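Local coordinates for protein oxygen-independent coproporphyrinogen III oxidase (Escherichia coli, PDB 1OLT) that catalyses the anaerobic oxidative decarboxylation of two propionate groups of coproporphyrinogen III to the vinyl groups of protoporphyrinogen IX, using a [4Fe-4S] cluster and S-adenosylmethionine, at residues His289-Arg292 with Pro293-Leu297; Ala408-Lys412 with Asp413-Asp417. One frame throughout, in Å; residues are numbered along the deposited sequence. Where two conformers were deposited one is given.

Contact 1 (His289-Arg292 with Pro293-Leu297); sequences HFAR and PDDEL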
loop_
_atom_site.group_PDB
_atom_site.type_symbol
_atom_site.label_atom_id
_atom_site.label_comp_id
_atom_site.label_asym_id
_atom_site.label_seq_id
_atom_site.Cartn_x
_atom_site.Cartn_y
_atom_site.Cartn_z
ATOM N N HIS A 289 9.449 -1.645 -2.676
ATOM C CA HIS A 289 9.257 -3.034 -2.305
ATOM C C HIS A 289 10.278 -3.991 -2.802
ATOM O O HIS A 289 10.683 -3.985 -4.006
ATOM C CB HIS A 289 7.844 -3.452 -2.753
ATOM C CG HIS A 289 7.250 -4.544 -1.950
ATOM N ND1 HIS A 289 7.275 -4.562 -0.564
ATOM C CD2 HIS A 289 6.607 -5.684 -2.331
ATOM C CE1 HIS A 289 6.673 -5.662 -0.123
ATOM N NE2 HIS A 289 6.260 -6.361 -1.176
ATOM N N PHE A 290 10.652 -4.886 -1.889
ATOM C CA PHE A 290 11.635 -5.933 -2.132
ATOM C C PHE A 290 11.036 -7.272 -1.758
ATOM O O PHE A 290 10.347 -7.400 -0.753
ATOM C CB PHE A 290 12.908 -5.743 -1.335
ATOM C CG PHE A 290 13.639 -4.459 -1.642
ATOM C CD1 PHE A 290 13.198 -3.245 -1.111
ATOM C CD2 PHE A 290 14.771 -4.463 -2.454
ATOM C CE1 PHE A 290 13.836 -2.096 -1.384
ATOM C CE2 PHE A 290 15.430 -3.271 -2.734
ATOM C CZ PHE A 290 14.949 -2.095 -2.184
ATOM N N ALA A 291 11.323 -8.288 -2.582
ATOM C CA ALA A 291 10.833 -9.614 -2.335
ATOM C C ALA A 291 11.800 -10.660 -2.984
ATOM O O ALA A 291 12.541 -10.358 -3.891
ATOM C CB ALA A 291 9.469 -9.779 -2.898
ATOM N N ARG A 292 11.769 -11.876 -2.468
ATOM C CA ARG A 292 12.625 -12.945 -2.967
ATOM C C ARG A 292 12.329 -13.327 -4.470
ATOM O O ARG A 292 11.189 -13.249 -4.924
ATOM C CB ARG A 292 12.429 -14.172 -2.076
ATOM C CG ARG A 292 12.798 -13.946 -0.602
ATOM C CD ARG A 292 12.733 -15.217 0.219
ATOM N NE ARG A 292 12.378 -14.961 1.624
ATOM C CZ ARG A 292 12.511 -15.855 2.618
ATOM N NH1 ARG A 292 13.005 -17.089 2.378
ATOM N NH2 ARG A 292 12.167 -15.513 3.857
ATOM N N PRO A 293 13.344 -13.717 -5.243
ATOM C CA PRO A 293 13.112 -14.097 -6.658
ATOM C C PRO A 293 11.974 -15.066 -6.938
ATOM O O PRO A 293 11.412 -14.930 -8.015
ATOM C CB PRO A 293 14.416 -14.720 -7.086
ATOM C CG PRO A 293 15.408 -14.004 -6.323
ATOM C CD PRO A 293 14.771 -13.826 -4.910
ATOM N N ASP A 294 11.637 -15.943 -5.990
ATOM C CA ASP A 294 10.578 -16.903 -6.185
ATOM C C ASP A 294 9.244 -16.494 -5.563
ATOM O O ASP A 294 8.257 -17.251 -5.632
ATOM C CB ASP A 294 10.990 -18.284 -5.642
ATOM C CG ASP A 294 11.455 -18.251 -4.167
ATOM O OD1 ASP A 294 11.638 -17.135 -3.596
ATOM O OD2 ASP A 294 11.694 -19.334 -3.534
ATOM N N ASP A 295 9.189 -15.281 -5.033
ATOM C CA ASP A 295 7.975 -14.746 -4.418
ATOM C C ASP A 295 6.975 -14.646 -5.546
ATOM O O ASP A 295 7.356 -14.347 -6.697
ATOM C CB ASP A 295 8.248 -13.355 -3.842
ATOM C CG ASP A 295 7.090 -12.831 -3.001
ATOM O OD1 ASP A 295 6.038 -12.501 -3.578
ATOM O OD2 ASP A 295 7.131 -12.708 -1.783
ATOM N N GLU A 296 5.719 -14.922 -5.240
ATOM C CA GLU A 296 4.614 -14.807 -6.202
ATOM C C GLU A 296 4.664 -13.441 -6.944
ATOM O O GLU A 296 4.382 -13.363 -8.121
ATOM C CB GLU A 296 3.266 -15.004 -5.480
ATOM C CG GLU A 296 3.017 -13.910 -4.430
ATOM C CD GLU A 296 1.619 -13.889 -3.840
ATOM O OE1 GLU A 296 0.945 -14.971 -3.926
ATOM O OE2 GLU A 296 1.199 -12.756 -3.296
ATOM N N LEU A 297 5.060 -12.379 -6.237
ATOM C CA LEU A 297 5.150 -11.034 -6.825
ATOM C C LEU A 297 6.273 -10.918 -7.828
ATOM O O LEU A 297 6.105 -10.336 -8.905
ATOM C CB LEU A 297 5.334 -9.982 -5.732
ATOM C CG LEU A 297 4.264 -9.890 -4.661
ATOM C CD1 LEU A 297 4.671 -8.840 -3.607
ATOM C CD2 LEU A 297 2.935 -9.535 -5.264
HETATM O O HOH W 1 9.668 -13.006 -0.703
#
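A291 and D295 meet on the buried inner side of a tight bend: the methyl CB of A291 lies 3.9 Å from both CB and CG of D295, and a side chain as small as alanine lets the aspartate come in this close to the strand. Alongside, L297 sends CD1 to the edge of the H289 ring, in its plane and 3.8 Å from NE2, the two side chains crossing at about a right angle. The other ring nitrogen, ND1, is hydrogen-bonded to S238 OG. The bend is a type I beta turn from R292 to D295, closed by D295 N to R292 O (2.9 Å, 163°), and P293 suits its second position because the ring holds phi near the value required. It carries the chain from strand 289-291, which pairs antiparallel with strands 283-286 and 236-241 in the large mixed sheet, into helix 296-303. D295 is the N-cap of that helix: with CG anti to its own backbone N (chi1 -171°), OD1 takes the N-H of L297 at 2.8 Å through its anti lone pair, and R236 adds a salt bridge to the same oxygen. The outer side is looser. A water accepts from R292 N and donates to D295 OD2, while in one of its two modelled conformers the R292 chain leads away to a salt bridge with D235; P293 and D294 are exposed.

Contact 2 (Ala408-Lys412 with Asp413-Asp417); sequences APLAK and DGLVD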
loop_
_atom_site.group_PDB
_atom_site.type_symbol
_atom_site.label_atom_id
_atom_site.label_comp_id
_atom_site.label_asym_id
_atom_site.label_seq_id
_atom_site.Cartn_x
_atom_site.Cartn_y
_atom_site.Cartn_z
ATOM N N ALA A 408 9.928 12.127 -24.746
ATOM C CA ALA A 408 11.137 12.153 -25.585
ATOM C C ALA A 408 12.415 12.536 -24.824
ATOM O O ALA A 408 13.394 11.795 -24.851
ATOM C CB ALA A 408 10.935 13.089 -26.801
ATOM N N PRO A 409 12.411 13.667 -24.120
ATOM C CA PRO A 409 13.600 14.062 -23.353
ATOM C C PRO A 409 14.071 12.966 -22.372
ATOM O O PRO A 409 15.271 12.723 -22.250
ATOM C CB PRO A 409 13.168 15.351 -22.624
ATOM C CG PRO A 409 11.671 15.490 -22.835
ATOM C CD PRO A 409 11.305 14.635 -23.979
ATOM N N LEU A 410 13.116 12.328 -21.698
ATOM C CA LEU A 410 13.401 11.204 -20.808
ATOM C C LEU A 410 14.056 10.018 -21.558
ATOM O O LEU A 410 15.032 9.438 -21.084
ATOM C CB LEU A 410 12.108 10.768 -20.056
ATOM C CG LEU A 410 11.747 11.569 -18.786
ATOM C CD1 LEU A 410 11.182 12.948 -19.120
ATOM C CD2 LEU A 410 10.763 10.804 -17.897
ATOM N N ALA A 411 13.515 9.693 -22.733
ATOM C CA ALA A 411 14.015 8.600 -23.596
ATOM C C ALA A 411 15.429 8.850 -24.125
ATOM O O ALA A 411 16.221 7.913 -24.255
ATOM C CB ALA A 411 13.078 8.381 -24.792
ATOM N N LYS A 412 15.733 10.106 -24.458
ATOM C CA LYS A 412 17.075 10.450 -24.923
ATOM C C LYS A 412 18.066 10.384 -23.757
ATOM O O LYS A 412 19.235 10.161 -23.965
ATOM C CB LYS A 412 17.125 11.798 -25.699
ATOM C CG LYS A 412 16.599 13.070 -25.003
ATOM C CD LYS A 412 17.103 14.407 -25.732
ATOM C CE LYS A 412 16.065 15.065 -26.729
ATOM N NZ LYS A 412 14.604 15.188 -26.277
ATOM N N ASP A 413 17.558 10.513 -22.528
ATOM C CA ASP A 413 18.358 10.360 -21.308
ATOM C C ASP A 413 18.549 8.898 -20.851
ATOM O O ASP A 413 19.242 8.652 -19.855
ATOM C CB ASP A 413 17.718 11.158 -20.159
ATOM C CG ASP A 413 18.265 12.560 -20.045
ATOM O OD1 ASP A 413 19.410 12.825 -20.517
ATOM O OD2 ASP A 413 17.601 13.453 -19.486
ATOM N N GLY A 414 17.942 7.938 -21.555
ATOM C CA GLY A 414 18.192 6.528 -21.284
ATOM C C GLY A 414 17.344 5.950 -20.144
ATOM O O GLY A 414 17.599 4.831 -19.700
ATOM N N LEU A 415 16.338 6.705 -19.696
ATOM C CA LEU A 415 15.377 6.203 -18.714
ATOM C C LEU A 415 14.504 5.113 -19.309
ATOM O O LEU A 415 14.122 4.186 -18.622
ATOM C CB LEU A 415 14.484 7.320 -18.212
ATOM C CG LEU A 415 15.071 8.163 -17.089
ATOM C CD1 LEU A 415 16.379 8.786 -17.444
ATOM C CD2 LEU A 415 14.084 9.250 -16.740
ATOM N N VAL A 416 14.151 5.255 -20.580
ATOM C CA VAL A 416 13.340 4.264 -21.277
ATOM C C VAL A 416 13.863 4.106 -22.709
ATOM O O VAL A 416 14.410 5.062 -23.253
ATOM C CB VAL A 416 11.837 4.681 -21.332
ATOM C CG1 VAL A 416 11.300 5.001 -19.963
ATOM C CG2 VAL A 416 11.620 5.891 -22.251
ATOM N N ASP A 417 13.730 2.898 -23.270
ATOM C CA ASP A 417 13.829 2.649 -24.716
ATOM C C ASP A 417 12.410 2.598 -25.301
ATOM O O ASP A 417 11.568 1.863 -24.817
ATOM C CB ASP A 417 14.547 1.319 -25.014
ATOM C CG ASP A 417 15.986 1.289 -24.498
ATOM O OD1 ASP A 417 16.654 2.363 -24.509
ATOM O OD2 ASP A 417 16.516 0.235 -24.070
HETATM O O HOH W 2 16.513 5.340 -24.925
#
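A411 and V416 meet where helix 401-412 ends in a Schellman motif, the last turn unwinding through G414 into strand 416-418 of the C-terminal domain. The last regular helical bond runs from D413 N to P409 O at 3.2 Å, the donor tilted 29° from the carbonyl plane. The next two carbonyls are capped by the returning chain through the pair of bonds that define the motif, both weak: G414 N to A411 O, and L415 N to L410 O at 3.3 Å. L410 O also takes a weak bond from D413 N. A water lies 2.7 Å from both A411 O and V416 O, placed to donate to each, though with more acceptors in range than protons it may not serve both at once. Glycine suits position 414 because phi is positive there (84°), a conformation that costs residues with a CB more. L410 and L415 make the hydrophobic contact that commonly accompanies a Schellman motif, between the residue three before the C-cap and the one two after it: in one of the two modelled conformers of L410, its CD2 touches CD2 of L415 at 3.8 Å, the side chains crossing at a slant. N435 and I436 of helix 433-438 also touch L410. The carboxylate of D413 is hydrogen-bonded through OD2 to the hydroxyl of Y16, while G414 O is taken by T426 OG1. A411 is small enough for the strand to pass close, and V416 places CG2 between its backbone N and carbonyl carbon (chi1 of CG1 -53°), which brings that methyl to 3.8 Å from A411 CB.

Overall arrangement
Both contacts are local turns joining a helix to a strand, run in opposite order: contact 1 passes from strand to helix and caps the start of the helix, whereas contact 2 passes from helix to strand and closes its end. They follow one another along the chain and do not touch; their centres are 28 Å apart and their nearest atoms about 17 Å. Contact 1 is the one near the chemistry, the H289 side chain being about 8 Å from a bound S-adenosylmethionine and about 7 Å from the side chain of D209, which binds the second S-adenosylmethionine. Contact 2 lies 28 Å from the chain centre, away from the annotated sites.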